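Protein (thiaminase I) (Bacillus subtilis, PDB 3THI) degrades thiamin, probably by displacing its thiazole with a nucleophile in a base-exchange transfer reaction. Local coordinates at residues 279-282 / 283-287. Residues are numbered along the deposited sequence; the frame is centred on the assembly and turned at random.
Sequences KKLA and NVMAS
Asn283 holds chi1 at -91°, off the staggered position near -60°, and chi2 at -70°, which turns ND2 back to Lys279 O one turn earlier. ND2 donates a bent hydrogen bond to Lys279 O (3.0 Å) from above the carbonyl plane, while Asn283 N gives the ordinary helical bond to the same oxygen from the opposite face, also at 3.0 Å. The amide has further partners in a loop, where ND2 also bonds to Asp76 O and OD1 accepts from Asp78 N. On another side of the helix, Leu281 carries CG anti to its backbone N (chi1 177°), which brings CG to 4.0 Å from Met285 SD. In the backbone, the bond from Met285 N to Leu281 O is short, 2.8 Å. Leu281 also packs on Trp25 and Met285 on Val21, both of helix 14-28, whereas Ala282 touches Val266 and Val268 of strand 260-269. An alanine in place of Asn283 would take away the amide and would probably leave Asp76 O and Asp78 N without these partners and Lys279 O without its second donor. One buried amide thus joins helix 275-286 to that loop through hydrogen bonds, while apolar contacts pack the helix against helix 14-28 and strand 260-269.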
# COMPACT_ATOMS: atom_id res chain seq x y z
N LYS A 279 2.48 -5.83 -22.87
CA LYS A 279 2.67 -4.41 -22.54
C LYS A 279 1.32 -3.71 -22.67
O LYS A 279 0.99 -2.81 -21.89
CB LYS A 279 3.66 -3.77 -23.52
CG LYS A 279 5.13 -4.01 -23.20
CD LYS A 279 5.96 -3.67 -24.43
CE LYS A 279 7.43 -3.47 -24.11
NZ LYS A 279 8.08 -4.64 -23.53
N LYS A 280 0.56 -4.12 -23.67
CA LYS A 280 -0.75 -3.55 -23.93
C LYS A 280 -1.67 -3.85 -22.74
O LYS A 280 -2.40 -2.98 -22.27
CB LYS A 280 -1.30 -4.13 -25.23
CG LYS A 280 -2.36 -3.27 -25.89
CD LYS A 280 -2.87 -3.88 -27.18
CE LYS A 280 -3.87 -2.95 -27.84
NZ LYS A 280 -4.50 -3.56 -29.06
N LEU A 281 -1.61 -5.08 -22.24
CA LEU A 281 -2.41 -5.50 -21.09
C LEU A 281 -1.97 -4.77 -19.82
O LEU A 281 -2.81 -4.31 -19.04
CB LEU A 281 -2.28 -7.02 -20.89
CG LEU A 281 -3.01 -7.61 -19.68
CD1 LEU A 281 -4.51 -7.36 -19.76
CD2 LEU A 281 -2.72 -9.09 -19.60
N ALA A 282 -0.66 -4.67 -19.60
CA ALA A 282 -0.13 -3.96 -18.44
C ALA A 282 -0.70 -2.53 -18.42
O ALA A 282 -1.13 -2.03 -17.38
CB ALA A 282 1.39 -3.92 -18.50
N ASN A 283 -0.71 -1.89 -19.58
CA ASN A 283 -1.24 -0.54 -19.70
C ASN A 283 -2.72 -0.45 -19.37
O ASN A 283 -3.15 0.48 -18.69
CB ASN A 283 -0.95 0.02 -21.09
CG ASN A 283 0.36 0.77 -21.14
OD1 ASN A 283 0.49 1.85 -20.56
ND2 ASN A 283 1.35 0.18 -21.79
N VAL A 284 -3.49 -1.41 -19.88
CA VAL A 284 -4.93 -1.47 -19.62
C VAL A 284 -5.13 -1.63 -18.11
O VAL A 284 -5.86 -0.87 -17.49
CB VAL A 284 -5.61 -2.66 -20.37
CG1 VAL A 284 -7.01 -2.90 -19.83
CG2 VAL A 284 -5.68 -2.38 -21.87
N MET A 285 -4.40 -2.57 -17.51
CA MET A 285 -4.52 -2.81 -16.08
C MET A 285 -4.19 -1.60 -15.25
O MET A 285 -4.72 -1.43 -14.16
CB MET A 285 -3.62 -3.97 -15.68
CG MET A 285 -4.03 -5.29 -16.29
SD MET A 285 -2.90 -6.60 -15.86
CE MET A 285 -3.32 -6.82 -14.17
N ALA A 286 -3.34 -0.73 -15.78
CA ALA A 286 -2.93 0.49 -15.08
C ALA A 286 -3.67 1.73 -15.62
O ALA A 286 -3.48 2.84 -15.10
CB ALA A 286 -1.42 0.68 -15.21
N SER A 287 -4.52 1.53 -16.62
CA SER A 287 -5.24 2.66 -17.22
C SER A 287 -6.17 3.30 -16.21
O SER A 287 -6.63 2.65 -15.27
CB SER A 287 -6.04 2.25 -18.46
OG SER A 287 -7.31 1.71 -18.12